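Local coordinates for protein TarM (Staphylococcus aureus subsp. aureus 21178, PDB 4X7M) that belongs to the GT-B glycosyltransferases, pairing two Rossmann-like domains with an inserted antiparallel sheet, and carries UDP in the model, at residues E71-I76 against V208-K213; I141-F146 against E155-D160; N272-N277 against F294-I299; K307-P312 against A412-R417. The protein carries 1 engineered substitution. All coordinates share one frame; numbering follows the deposited sequence.

Contact 1. Residues E71-I76 against V208-K213; sequences EYFKQI and VYYLEK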
loop_
_atom_site.group_PDB
_atom_site.type_symbol
_atom_site.label_atom_id
_atom_site.label_comp_id
_atom_site.label_asym_id
_atom_site.label_seq_id
_atom_site.Cartn_x
_atom_site.Cartn_y
_atom_site.Cartn_z
ATOM N N GLU A 71 -0.910 5.538 18.632
ATOM C CA GLU A 71 -2.244 5.186 19.161
ATOM C C GLU A 71 -2.195 4.400 20.469
ATOM O O GLU A 71 -2.989 4.684 21.377
ATOM C CB GLU A 71 -3.053 4.375 18.142
ATOM C CG GLU A 71 -3.965 5.197 17.251
ATOM C CD GLU A 71 -5.298 4.521 16.991
ATOM O OE1 GLU A 71 -5.328 3.523 16.232
ATOM O OE2 GLU A 71 -6.308 4.967 17.581
ATOM N N TYR A 72 -1.253 3.438 20.576
ATOM C CA TYR A 72 -1.034 2.628 21.778
ATOM C C TYR A 72 -0.651 3.521 22.968
ATOM O O TYR A 72 -1.345 3.494 23.988
ATOM C CB TYR A 72 0.051 1.567 21.509
ATOM C CG TYR A 72 0.440 0.695 22.691
ATOM C CD1 TYR A 72 -0.331 -0.404 23.056
ATOM C CD2 TYR A 72 1.645 0.892 23.360
ATOM C CE1 TYR A 72 0.052 -1.243 24.104
ATOM C CE2 TYR A 72 2.035 0.064 24.414
ATOM C CZ TYR A 72 1.237 -1.003 24.784
ATOM O OH TYR A 72 1.619 -1.815 25.829
ATOM N N PHE A 73 0.427 4.328 22.833
ATOM C CA PHE A 73 0.876 5.207 23.917
ATOM C C PHE A 73 -0.095 6.364 24.137
ATOM O O PHE A 73 -0.117 6.932 25.232
ATOM C CB PHE A 73 2.331 5.678 23.725
ATOM C CG PHE A 73 3.342 4.556 23.613
ATOM C CD1 PHE A 73 3.957 4.035 24.744
ATOM C CD2 PHE A 73 3.686 4.028 22.376
ATOM C CE1 PHE A 73 4.888 2.994 24.635
ATOM C CE2 PHE A 73 4.599 2.972 22.269
ATOM C CZ PHE A 73 5.210 2.476 23.394
ATOM N N LYS A 74 -0.945 6.662 23.117
ATOM C CA LYS A 74 -1.991 7.696 23.189
ATOM C C LYS A 74 -3.094 7.265 24.190
ATOM O O LYS A 74 -3.465 8.058 25.063
ATOM C CB LYS A 74 -2.591 7.959 21.788
ATOM C CG LYS A 74 -3.638 9.077 21.755
ATOM C CD LYS A 74 -4.605 8.894 20.595
ATOM C CE LYS A 74 -5.788 9.824 20.692
ATOM N NZ LYS A 74 -6.682 9.695 19.512
ATOM N N GLN A 75 -3.594 5.999 24.063
ATOM C CA GLN A 75 -4.634 5.435 24.938
ATOM C C GLN A 75 -4.154 5.214 26.368
ATOM O O GLN A 75 -4.968 5.260 27.297
ATOM C CB GLN A 75 -5.285 4.173 24.344
ATOM C CG GLN A 75 -6.237 4.450 23.162
ATOM C CD GLN A 75 -7.501 5.234 23.498
ATOM O OE1 GLN A 75 -8.087 5.124 24.588
ATOM N NE2 GLN A 75 -7.979 6.015 22.537
ATOM N N ILE A 76 -2.833 5.008 26.552
ATOM C CA ILE A 76 -2.232 4.862 27.884
ATOM C C ILE A 76 -2.290 6.222 28.611
ATOM O O ILE A 76 -2.609 6.260 29.800
ATOM C CB ILE A 76 -0.815 4.212 27.813
ATOM C CG1 ILE A 76 -0.925 2.707 27.453
ATOM C CG2 ILE A 76 -0.017 4.403 29.118
ATOM C CD1 ILE A 76 0.353 2.079 26.982
ATOM N N VAL A 208 10.782 -1.067 17.822
ATOM C CA VAL A 208 11.329 -2.341 18.308
ATOM C C VAL A 208 10.819 -2.626 19.745
ATOM O O VAL A 208 10.316 -3.724 20.005
ATOM C CB VAL A 208 12.879 -2.407 18.170
ATOM C CG1 VAL A 208 13.508 -3.437 19.127
ATOM C CG2 VAL A 208 13.283 -2.689 16.727
ATOM N N TYR A 209 10.917 -1.622 20.652
ATOM C CA TYR A 209 10.432 -1.699 22.029
ATOM C C TYR A 209 8.927 -1.897 22.023
ATOM O O TYR A 209 8.427 -2.701 22.802
ATOM C CB TYR A 209 10.788 -0.419 22.787
ATOM C CG TYR A 209 9.998 -0.173 24.058
ATOM C CD1 TYR A 209 10.410 -0.713 25.274
ATOM C CD2 TYR A 209 8.883 0.660 24.057
ATOM C CE1 TYR A 209 9.703 -0.465 26.454
ATOM C CE2 TYR A 209 8.163 0.908 25.227
ATOM C CZ TYR A 209 8.583 0.356 26.426
ATOM O OH TYR A 209 7.871 0.622 27.579
ATOM N N TYR A 210 8.207 -1.142 21.179
ATOM C CA TYR A 210 6.757 -1.214 21.061
ATOM C C TYR A 210 6.293 -2.611 20.657
ATOM O O TYR A 210 5.331 -3.107 21.238
ATOM C CB TYR A 210 6.235 -0.121 20.118
ATOM C CG TYR A 210 4.836 -0.353 19.584
ATOM C CD1 TYR A 210 3.727 -0.286 20.424
ATOM C CD2 TYR A 210 4.619 -0.627 18.230
ATOM C CE1 TYR A 210 2.440 -0.511 19.940
ATOM C CE2 TYR A 210 3.334 -0.834 17.733
ATOM C CZ TYR A 210 2.250 -0.777 18.591
ATOM O OH TYR A 210 0.988 -0.995 18.106
ATOM N N LEU A 211 6.983 -3.252 19.687
ATOM C CA LEU A 211 6.626 -4.607 19.251
ATOM C C LEU A 211 6.900 -5.627 20.359
ATOM O O LEU A 211 6.090 -6.524 20.567
ATOM C CB LEU A 211 7.310 -5.004 17.936
ATOM C CG LEU A 211 6.864 -4.248 16.668
ATOM C CD1 LEU A 211 7.748 -4.576 15.490
ATOM C CD2 LEU A 211 5.407 -4.515 16.340
ATOM N N GLU A 212 7.996 -5.432 21.111
ATOM C CA GLU A 212 8.400 -6.240 22.263
ATOM C C GLU A 212 7.365 -6.090 23.419
ATOM O O GLU A 212 7.215 -7.006 24.235
ATOM C CB GLU A 212 9.793 -5.801 22.754
ATOM C CG GLU A 212 10.965 -6.244 21.885
ATOM C CD GLU A 212 12.331 -5.663 22.238
ATOM O OE1 GLU A 212 12.431 -4.910 23.237
ATOM O OE2 GLU A 212 13.312 -5.978 21.523
ATOM N N LYS A 213 6.652 -4.947 23.464
ATOM C CA LYS A 213 5.600 -4.634 24.435
ATOM C C LYS A 213 4.201 -5.094 23.980
ATOM O O LYS A 213 3.413 -5.550 24.808
ATOM C CB LYS A 213 5.579 -3.127 24.752
ATOM C CG LYS A 213 6.172 -2.776 26.111
ATOM C CD LYS A 213 5.175 -2.998 27.260
ATOM C CE LYS A 213 5.793 -2.832 28.633
ATOM N NZ LYS A 213 4.779 -2.985 29.712
#

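Contact 2. Residues I141-F146 against E155-D160; sequences IERFSF and ETFNVD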
loop_
_atom_site.group_PDB
_atom_site.type_symbol
_atom_site.label_atom_id
_atom_site.label_comp_id
_atom_site.label_asym_id
_atom_site.label_seq_id
_atom_site.Cartn_x
_atom_site.Cartn_y
_atom_site.Cartn_z
ATOM N N ILE A 141 8.304 29.925 14.332
ATOM C CA ILE A 141 9.029 29.090 15.294
ATOM C C ILE A 141 8.242 27.849 15.741
ATOM O O ILE A 141 8.849 26.813 16.020
ATOM C CB ILE A 141 9.578 29.900 16.500
ATOM C CG1 ILE A 141 8.466 30.703 17.214
ATOM C CG2 ILE A 141 10.745 30.794 16.073
ATOM C CD1 ILE A 141 8.578 30.735 18.732
ATOM N N GLU A 142 6.902 27.962 15.839
ATOM C CA GLU A 142 6.040 26.879 16.315
ATOM C C GLU A 142 4.761 26.673 15.482
ATOM O O GLU A 142 4.387 27.533 14.691
ATOM C CB GLU A 142 5.662 27.138 17.787
ATOM C CG GLU A 142 6.775 26.887 18.789
ATOM C CD GLU A 142 6.433 27.275 20.212
ATOM O OE1 GLU A 142 6.607 26.429 21.120
ATOM O OE2 GLU A 142 5.995 28.429 20.425
ATOM N N ARG A 143 4.102 25.515 15.661
ATOM C CA ARG A 143 2.816 25.204 15.035
ATOM C C ARG A 143 2.014 24.226 15.878
ATOM O O ARG A 143 2.473 23.124 16.142
ATOM C CB ARG A 143 2.938 24.712 13.580
ATOM C CG ARG A 143 1.617 24.182 13.012
ATOM C CD ARG A 143 1.767 23.609 11.636
ATOM N NE ARG A 143 1.336 24.576 10.627
ATOM C CZ ARG A 143 1.390 24.373 9.314
ATOM N NH1 ARG A 143 1.867 23.230 8.829
ATOM N NH2 ARG A 143 0.970 25.311 8.474
ATOM N N PHE A 144 0.808 24.632 16.261
ATOM C CA PHE A 144 -0.114 23.811 17.011
ATOM C C PHE A 144 -1.213 23.345 16.078
ATOM O O PHE A 144 -1.911 24.173 15.495
ATOM C CB PHE A 144 -0.692 24.615 18.179
ATOM C CG PHE A 144 0.288 24.880 19.289
ATOM C CD1 PHE A 144 0.473 23.956 20.308
ATOM C CD2 PHE A 144 1.000 26.070 19.339
ATOM C CE1 PHE A 144 1.343 24.225 21.367
ATOM C CE2 PHE A 144 1.892 26.326 20.382
ATOM C CZ PHE A 144 2.051 25.407 21.394
ATOM N N SER A 145 -1.350 22.026 15.917
ATOM C CA SER A 145 -2.356 21.385 15.060
ATOM C C SER A 145 -3.536 20.889 15.904
ATOM O O SER A 145 -3.333 20.284 16.956
ATOM C CB SER A 145 -1.737 20.242 14.249
ATOM O OG SER A 145 -0.763 20.736 13.347
ATOM N N PHE A 146 -4.765 21.196 15.460
ATOM C CA PHE A 146 -5.994 20.841 16.164
ATOM C C PHE A 146 -6.976 20.078 15.293
ATOM O O PHE A 146 -7.045 20.312 14.090
ATOM C CB PHE A 146 -6.724 22.105 16.688
ATOM C CG PHE A 146 -5.944 23.066 17.548
ATOM C CD1 PHE A 146 -4.968 23.888 16.994
ATOM C CD2 PHE A 146 -6.263 23.236 18.889
ATOM C CE1 PHE A 146 -4.260 24.795 17.786
ATOM C CE2 PHE A 146 -5.572 24.160 19.678
ATOM C CZ PHE A 146 -4.579 24.943 19.123
ATOM N N GLU A 155 4.665 21.359 16.475
ATOM C CA GLU A 155 5.864 21.281 15.655
ATOM C C GLU A 155 6.721 22.498 15.894
ATOM O O GLU A 155 6.203 23.606 15.945
ATOM C CB GLU A 155 5.510 21.187 14.166
ATOM C CG GLU A 155 5.052 19.810 13.741
ATOM C CD GLU A 155 4.413 19.788 12.368
ATOM O OE1 GLU A 155 3.375 20.465 12.180
ATOM O OE2 GLU A 155 4.939 19.069 11.487
ATOM N N THR A 156 8.025 22.291 16.063
ATOM C CA THR A 156 9.019 23.343 16.253
ATOM C C THR A 156 9.770 23.484 14.934
ATOM O O THR A 156 10.168 22.477 14.341
ATOM C CB THR A 156 9.910 23.031 17.469
ATOM O OG1 THR A 156 9.134 23.195 18.653
ATOM C CG2 THR A 156 11.140 23.926 17.557
ATOM N N PHE A 157 9.936 24.732 14.470
ATOM C CA PHE A 157 10.616 25.075 13.218
ATOM C C PHE A 157 11.977 25.726 13.484
ATOM O O PHE A 157 12.236 26.196 14.596
ATOM C CB PHE A 157 9.727 25.999 12.362
ATOM C CG PHE A 157 8.444 25.356 11.905
ATOM C CD1 PHE A 157 7.363 25.233 12.770
ATOM C CD2 PHE A 157 8.313 24.878 10.611
ATOM C CE1 PHE A 157 6.184 24.623 12.355
ATOM C CE2 PHE A 157 7.127 24.275 10.192
ATOM C CZ PHE A 157 6.068 24.157 11.066
ATOM N N ASN A 158 12.852 25.731 12.463
ATOM C CA ASN A 158 14.186 26.338 12.542
ATOM C C ASN A 158 14.226 27.663 11.760
ATOM O O ASN A 158 13.175 28.162 11.350
ATOM C CB ASN A 158 15.258 25.354 12.038
ATOM C CG ASN A 158 15.020 24.833 10.646
ATOM O OD1 ASN A 158 15.062 25.567 9.659
ATOM N ND2 ASN A 158 14.768 23.542 10.539
ATOM N N VAL A 159 15.432 28.223 11.549
ATOM C CA VAL A 159 15.636 29.466 10.794
ATOM C C VAL A 159 15.269 29.322 9.297
ATOM O O VAL A 159 14.784 30.283 8.696
ATOM C CB VAL A 159 17.039 30.088 11.015
ATOM C CG1 VAL A 159 17.191 30.590 12.447
ATOM C CG2 VAL A 159 18.160 29.109 10.651
ATOM N N ASP A 160 15.461 28.112 8.719
ATOM C CA ASP A 160 15.139 27.799 7.318
ATOM C C ASP A 160 13.670 27.356 7.122
ATOM O O ASP A 160 13.283 26.980 6.009
ATOM C CB ASP A 160 16.115 26.739 6.759
ATOM C CG ASP A 160 17.512 27.229 6.408
ATOM O OD1 ASP A 160 17.927 28.293 6.934
ATOM O OD2 ASP A 160 18.200 26.537 5.623
HETATM O O HOH W 1 1.727 21.104 14.357
#

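Contact 3. Residues N272-N277 against F294-I299; sequences NANKIN and FDVENI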
loop_
_atom_site.group_PDB
_atom_site.type_symbol
_atom_site.label_atom_id
_atom_site.label_comp_id
_atom_site.label_asym_id
_atom_site.label_seq_id
_atom_site.Cartn_x
_atom_site.Cartn_y
_atom_site.Cartn_z
ATOM N N ASN A 272 18.585 -12.248 5.137
ATOM C CA ASN A 272 18.282 -12.610 6.514
ATOM C C ASN A 272 17.167 -13.652 6.684
ATOM O O ASN A 272 16.627 -13.807 7.783
ATOM C CB ASN A 272 18.028 -11.337 7.326
ATOM C CG ASN A 272 19.267 -10.494 7.479
ATOM O OD1 ASN A 272 20.176 -10.815 8.254
ATOM N ND2 ASN A 272 19.351 -9.424 6.710
ATOM N N ALA A 273 16.870 -14.406 5.614
ATOM C CA ALA A 273 15.839 -15.443 5.611
ATOM C C ALA A 273 16.143 -16.591 6.567
ATOM O O ALA A 273 15.233 -17.061 7.250
ATOM C CB ALA A 273 15.635 -15.971 4.211
ATOM N N ASN A 274 17.419 -17.023 6.636
ATOM C CA ASN A 274 17.841 -18.115 7.530
ATOM C C ASN A 274 17.797 -17.717 9.002
ATOM O O ASN A 274 17.616 -18.585 9.863
ATOM C CB ASN A 274 19.247 -18.605 7.180
ATOM C CG ASN A 274 19.344 -19.427 5.922
ATOM O OD1 ASN A 274 18.403 -19.522 5.132
ATOM N ND2 ASN A 274 20.494 -20.041 5.709
ATOM N N LYS A 275 17.959 -16.408 9.284
ATOM C CA LYS A 275 17.971 -15.835 10.633
ATOM C C LYS A 275 16.557 -15.596 11.220
ATOM O O LYS A 275 16.438 -15.173 12.364
ATOM C CB LYS A 275 18.848 -14.572 10.669
ATOM C CG LYS A 275 20.319 -14.829 10.316
ATOM C CD LYS A 275 21.074 -13.533 10.061
ATOM C CE LYS A 275 22.343 -13.741 9.270
ATOM N NZ LYS A 275 22.886 -12.456 8.756
ATOM N N ILE A 276 15.498 -15.895 10.442
ATOM C CA ILE A 276 14.079 -15.797 10.835
ATOM C C ILE A 276 13.334 -17.086 10.421
ATOM O O ILE A 276 13.936 -17.950 9.782
ATOM C CB ILE A 276 13.366 -14.501 10.347
ATOM C CG1 ILE A 276 13.349 -14.373 8.799
ATOM C CG2 ILE A 276 13.918 -13.252 11.044
ATOM C CD1 ILE A 276 12.165 -13.540 8.241
ATOM N N ASN A 277 12.038 -17.217 10.779
ATOM C CA ASN A 277 11.244 -18.419 10.489
ATOM C C ASN A 277 11.049 -18.681 9.017
ATOM O O ASN A 277 10.865 -19.834 8.633
ATOM C CB ASN A 277 9.924 -18.434 11.248
ATOM C CG ASN A 277 10.104 -18.562 12.744
ATOM O OD1 ASN A 277 10.219 -17.560 13.483
ATOM N ND2 ASN A 277 10.184 -19.805 13.208
ATOM N N PHE A 294 21.289 -16.306 -4.051
ATOM C CA PHE A 294 21.663 -16.022 -2.668
ATOM C C PHE A 294 22.073 -17.256 -1.890
ATOM O O PHE A 294 21.588 -18.349 -2.157
ATOM C CB PHE A 294 20.528 -15.277 -1.921
ATOM C CG PHE A 294 20.089 -13.958 -2.513
ATOM C CD1 PHE A 294 19.114 -13.910 -3.502
ATOM C CD2 PHE A 294 20.613 -12.759 -2.049
ATOM C CE1 PHE A 294 18.719 -12.699 -4.060
ATOM C CE2 PHE A 294 20.183 -11.538 -2.582
ATOM C CZ PHE A 294 19.231 -11.516 -3.580
ATOM N N ASP A 295 22.953 -17.061 -0.906
ATOM C CA ASP A 295 23.464 -18.095 -0.009
ATOM C C ASP A 295 22.472 -18.231 1.172
ATOM O O ASP A 295 22.848 -18.025 2.323
ATOM C CB ASP A 295 24.892 -17.714 0.498
ATOM C CG ASP A 295 26.059 -18.006 -0.446
ATOM O OD1 ASP A 295 25.943 -18.952 -1.279
ATOM O OD2 ASP A 295 27.118 -17.342 -0.302
ATOM N N VAL A 296 21.194 -18.541 0.877
ATOM C CA VAL A 296 20.137 -18.642 1.893
ATOM C C VAL A 296 19.144 -19.723 1.421
ATOM O O VAL A 296 18.935 -19.863 0.216
ATOM C CB VAL A 296 19.522 -17.210 2.117
ATOM C CG1 VAL A 296 18.031 -17.136 1.835
ATOM C CG2 VAL A 296 19.842 -16.656 3.493
ATOM N N GLU A 297 18.572 -20.513 2.344
ATOM C CA GLU A 297 17.626 -21.560 1.949
ATOM C C GLU A 297 16.165 -21.434 2.468
ATOM O O GLU A 297 15.240 -21.995 1.866
ATOM C CB GLU A 297 18.237 -22.995 2.041
ATOM C CG GLU A 297 18.948 -23.430 3.326
ATOM C CD GLU A 297 20.415 -23.063 3.478
ATOM O OE1 GLU A 297 20.782 -22.562 4.569
ATOM O OE2 GLU A 297 21.184 -23.223 2.499
ATOM N N ASN A 298 15.967 -20.643 3.533
ATOM C CA ASN A 298 14.672 -20.434 4.188
ATOM C C ASN A 298 13.660 -19.545 3.405
ATOM O O ASN A 298 13.111 -18.568 3.954
ATOM C CB ASN A 298 14.901 -19.950 5.610
ATOM C CG ASN A 298 14.087 -20.656 6.665
ATOM O OD1 ASN A 298 13.582 -21.765 6.463
ATOM N ND2 ASN A 298 13.969 -20.036 7.841
ATOM N N ILE A 299 13.405 -19.910 2.119
ATOM C CA ILE A 299 12.493 -19.183 1.201
ATOM C C ILE A 299 11.277 -20.040 0.936
ATOM O O ILE A 299 11.405 -21.232 0.633
ATOM C CB ILE A 299 13.176 -18.723 -0.119
ATOM C CG1 ILE A 299 14.424 -17.903 0.165
ATOM C CG2 ILE A 299 12.232 -17.939 -1.028
ATOM C CD1 ILE A 299 15.647 -18.659 -0.215
#

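Contact 4. Residues K307-P312 against A412-R417; sequences KIHNAP and AMISKR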
loop_
_atom_site.group_PDB
_atom_site.type_symbol
_atom_site.label_atom_id
_atom_site.label_comp_id
_atom_site.label_asym_id
_atom_site.label_seq_id
_atom_site.Cartn_x
_atom_site.Cartn_y
_atom_site.Cartn_z
ATOM N N LYS A 307 -9.642 -14.335 -4.088
ATOM C CA LYS A 307 -11.068 -14.087 -3.926
ATOM C C LYS A 307 -11.808 -14.500 -5.196
ATOM O O LYS A 307 -11.734 -13.828 -6.208
ATOM C CB LYS A 307 -11.305 -12.602 -3.569
ATOM C CG LYS A 307 -11.500 -12.355 -2.061
ATOM C CD LYS A 307 -11.470 -10.854 -1.685
ATOM C CE LYS A 307 -12.250 -10.552 -0.423
ATOM N NZ LYS A 307 -12.277 -9.095 -0.094
ATOM N N ILE A 308 -12.493 -15.634 -5.133
ATOM C CA ILE A 308 -13.214 -16.285 -6.222
ATOM C C ILE A 308 -14.698 -15.896 -6.235
ATOM O O ILE A 308 -15.549 -16.575 -5.631
ATOM C CB ILE A 308 -12.937 -17.824 -6.262
ATOM C CG1 ILE A 308 -11.402 -18.090 -6.356
ATOM C CG2 ILE A 308 -13.690 -18.496 -7.434
ATOM C CD1 ILE A 308 -10.852 -19.438 -5.794
ATOM N N HIS A 309 -14.983 -14.758 -6.914
ATOM C CA HIS A 309 -16.326 -14.212 -7.124
ATOM C C HIS A 309 -16.969 -15.036 -8.220
ATOM O O HIS A 309 -16.235 -15.641 -9.011
ATOM C CB HIS A 309 -16.251 -12.723 -7.541
ATOM C CG HIS A 309 -15.469 -12.447 -8.794
ATOM N ND1 HIS A 309 -14.177 -11.944 -8.746
ATOM C CD2 HIS A 309 -15.829 -12.600 -10.092
ATOM C CE1 HIS A 309 -13.805 -11.797 -10.006
ATOM N NE2 HIS A 309 -14.760 -12.189 -10.851
ATOM N N ASN A 310 -18.325 -15.083 -8.281
ATOM C CA ASN A 310 -18.982 -15.849 -9.342
ATOM C C ASN A 310 -18.702 -15.190 -10.693
ATOM O O ASN A 310 -18.600 -13.963 -10.784
ATOM C CB ASN A 310 -20.486 -16.044 -9.111
ATOM C CG ASN A 310 -21.071 -17.175 -9.956
ATOM O OD1 ASN A 310 -20.460 -18.242 -10.152
ATOM N ND2 ASN A 310 -22.271 -16.969 -10.486
ATOM N N ALA A 311 -18.527 -16.024 -11.719
ATOM C CA ALA A 311 -18.224 -15.598 -13.078
ATOM C C ALA A 311 -19.389 -14.826 -13.745
ATOM O O ALA A 311 -20.558 -15.122 -13.462
ATOM C CB ALA A 311 -17.869 -16.812 -13.916
ATOM N N PRO A 312 -19.096 -13.876 -14.674
ATOM C CA PRO A 312 -20.181 -13.193 -15.399
ATOM C C PRO A 312 -21.080 -14.199 -16.119
ATOM O O PRO A 312 -20.591 -15.233 -16.601
ATOM C CB PRO A 312 -19.430 -12.308 -16.404
ATOM C CG PRO A 312 -18.076 -12.139 -15.832
ATOM C CD PRO A 312 -17.775 -13.410 -15.139
ATOM N N ALA A 412 -9.076 -11.355 -13.816
ATOM C CA ALA A 412 -9.617 -11.505 -15.158
ATOM C C ALA A 412 -9.959 -12.944 -15.441
ATOM O O ALA A 412 -10.997 -13.213 -16.027
ATOM C CB ALA A 412 -8.604 -11.015 -16.174
ATOM N N MET A 413 -9.085 -13.866 -15.010
ATOM C CA MET A 413 -9.219 -15.300 -15.208
ATOM C C MET A 413 -10.379 -15.858 -14.415
ATOM O O MET A 413 -11.128 -16.690 -14.939
ATOM C CB MET A 413 -7.885 -15.993 -14.903
ATOM C CG MET A 413 -6.821 -15.712 -15.974
ATOM S SD MET A 413 -5.135 -16.291 -15.605
ATOM C CE MET A 413 -5.415 -18.062 -15.636
ATOM N N ILE A 414 -10.564 -15.364 -13.172
ATOM C CA ILE A 414 -11.684 -15.741 -12.292
ATOM C C ILE A 414 -13.013 -15.379 -12.981
ATOM O O ILE A 414 -13.956 -16.176 -12.963
ATOM C CB ILE A 414 -11.556 -15.084 -10.882
ATOM C CG1 ILE A 414 -10.301 -15.604 -10.109
ATOM C CG2 ILE A 414 -12.836 -15.240 -10.040
ATOM C CD1 ILE A 414 -9.758 -14.613 -9.001
ATOM N N SER A 415 -13.049 -14.212 -13.656
ATOM C CA SER A 415 -14.240 -13.743 -14.355
ATOM C C SER A 415 -14.369 -14.310 -15.793
ATOM O O SER A 415 -15.150 -13.800 -16.601
ATOM C CB SER A 415 -14.384 -12.229 -14.240
ATOM O OG SER A 415 -13.711 -11.561 -15.284
ATOM N N LYS A 416 -13.653 -15.430 -16.062
ATOM C CA LYS A 416 -13.630 -16.174 -17.332
ATOM C C LYS A 416 -13.134 -15.369 -18.540
ATOM O O LYS A 416 -13.603 -15.602 -19.662
ATOM C CB LYS A 416 -14.979 -16.889 -17.626
ATOM C CG LYS A 416 -15.382 -17.968 -16.626
ATOM C CD LYS A 416 -16.420 -18.929 -17.206
ATOM C CE LYS A 416 -17.855 -18.430 -17.185
ATOM N NZ LYS A 416 -18.813 -19.474 -17.655
ATOM N N ARG A 417 -12.162 -14.452 -18.315
ATOM C CA ARG A 417 -11.556 -13.591 -19.344
ATOM C C ARG A 417 -10.093 -13.976 -19.546
ATOM O O ARG A 417 -9.264 -13.694 -18.667
ATOM C CB ARG A 417 -11.693 -12.091 -18.991
ATOM C CG ARG A 417 -13.106 -11.645 -18.624
ATOM C CD ARG A 417 -14.056 -11.895 -19.764
ATOM N NE ARG A 417 -15.438 -11.521 -19.463
ATOM C CZ ARG A 417 -16.448 -12.380 -19.448
ATOM N NH1 ARG A 417 -16.239 -13.666 -19.688
ATOM N NH2 ARG A 417 -17.676 -11.961 -19.195
#

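Contact 1. Residues E71-I76 against V208-K213
An aromatic helix-helix contact joins Tyr-72 and Phe-73 of helix 69-80 to Tyr-209 and Tyr-210 of helix 203-214, beside the parallel sheet of the N-terminal half, where Tyr-210 touches Val-39 of strand 36-40. The axes of the two short segments pass 12.2 Å apart at 67°, too wide for backbone contact, so rings span the gap. With CG anti to the backbone N (chi1 162°), the Tyr-210 ring is carried across and turns an edge toward the face of Tyr-72 in an offset edge-to-face pair, centroids 5.4 Å apart and planes at 60°. The closest atoms in this pair are Tyr-72 CB and Tyr-210 CE1, at 3.5 Å. On the opposite side of the Tyr-72 ring, Ile-76 CD1 stands 3.7 Å above the plane. Phe-73 reaches across by its far edge, where its CZ meets Tyr-209 CE2 at 3.8 Å, each atom lying near the plane of the other ring. Phe-73 CE2 also touches Tyr-210 CD1 at 3.8 Å. No hydrogen bond crosses; Tyr-209 OH is instead bonded to Asn-196 OD1. Helix 69-80 leaves edge strand 66-68 and helix 203-214 leads to strand 221-225, the alternation of the N-terminal Rossmann-like domain of a GT-B fold.

Contact 2. Residues I141-F146 against E155-D160
Arg-143 sends CG anti to its own N (chi1 171°) and Glu-155 sends CG anti to its carbonyl carbon (chi1 -77°), and the two side chains run alongside each other, Arg-143 CD 3.6 Å from Glu-155 OE1. They form a hydrogen-bonded pair of the antiparallel hairpin made by strands 139-147 and 150-157. Glu-155 N gives Arg-143 O a 2.8 Å bond, whereas the return bond from Arg-143 N is weak. Beyond it, Glu-142 and Thr-156 are a non-hydrogen-bonded pair, and Phe-157 N reaches Ile-141 O at 2.8 Å, almost straight at 178°. Ile-141 and Glu-142 both face Phe-134 on the other neighbouring strand, a classic beta bulge. The Phe-157 ring turns an edge to the opposite strand, with CE1 3.5 Å from Arg-143 CB. The charged ends do not form a salt bridge: Arg-143 NH1 and Glu-155 OE1 are 4.6 Å apart. Arg-143 NE pairs with Asp-133, and Glu-155 OE2 accepts from Gln-166. One water links this side of the hairpin, 2.8 Å from Arg-143 O, 2.7 Å from Ser-145 OG and 2.8 Å from Glu-155 OE1.

Contact 3. Residues N272-N277 against F294-I299
Val-296 CG2 lies over one face of the Asn-274 carboxamide, 3.7 Å from its CG; the polar partners sit at its oxygen and nitrogen ends. OD1 accepts two backbone donors: Glu-297 N at 3.0 Å, in plane on a lone pair, and Asn-298 N at 3.1 Å, nearly along the C=O axis. Asn-274 ND2 gives Glu-297 OE1 a 2.8 Å bond from above the carboxylate plane, which is turned 34° from the amide. Although Glu-297 CB points away, CG lies between N and the carbonyl carbon (chi1 50°) and a bend at chi2 turns OE1 back. Both segments are helix-to-strand loops of the N-terminal Rossmann-like domain, leading into adjacent parallel strands 278-281 and 299-301. Ala-273 to Ile-276 form a type I beta turn whose carbonyls Asn-298 ND2 reaches: Ala-273 O at 3.3 Å, in the amide plane, and weakly Ile-276 O at 2.8 Å. Asn-298 centres an inverse gamma turn closed by the bond from Ile-299 N to Glu-297 O. Ala-273 CB packs on Val-296 CG1 at 3.6 Å.

Contact 4. Residues K307-P312 against A412-R417
A Schellman motif ends helix 407-414, and the loop His-309 to Pro-312 packs along it. Ile-414 CG2 sits over the His-309 ring in a CH-pi contact, 3.6 Å from the centroid and 13° off the ring normal. Ser-415 CB approaches the same ring at its edge, 3.4 Å from His-309 NE2. In the motif, Lys-416 takes positive phi as the C-prime residue, with Arg-417 N bonded to Ala-412 O at 2.9 Å and Lys-416 N to Met-413 O at 3.0 Å. Ser-415 OG reaches Ala-412 O from the other face of that carbonyl. The Lys-416 chain bends at chi3 (-81°), bringing CE to within 3.6 Å of Ala-311 CB. Pro-312 fits tightly, its CD 3.0 Å from Ser-415 O, and its CG lies over one face of the Arg-417 guanidinium, whose NE bonds to Leu-390 O. This is the C-terminal Rossmann-like domain of the GT-B fold, and the His-309 side chain stands about 9 Å from bound UDP. Arg-471 of helix 460-477 donates to both His-309 O and Ile-414 O.

From the N terminus, contact 1 opens on helix 69-80 and closes 132 residues later on helix 203-214. The loop it closes holds the whole ten-stranded antiparallel sheet, and contact 2, a local hairpin contact, is nested inside it; their centres are 26 Å apart. Contact 1 therefore ties helices on either side of this insertion together at the N-terminal parallel sheet. Contact 3 follows in series, a short closure within the same sheet's last two strand connections. Contact 4 comes after strand 299-301 and spans 100 residues of the C-terminal domain. No two contacts cross or touch; contacts 2 and 4, with centres 52 Å apart, lie on opposite sides of the chain's centre.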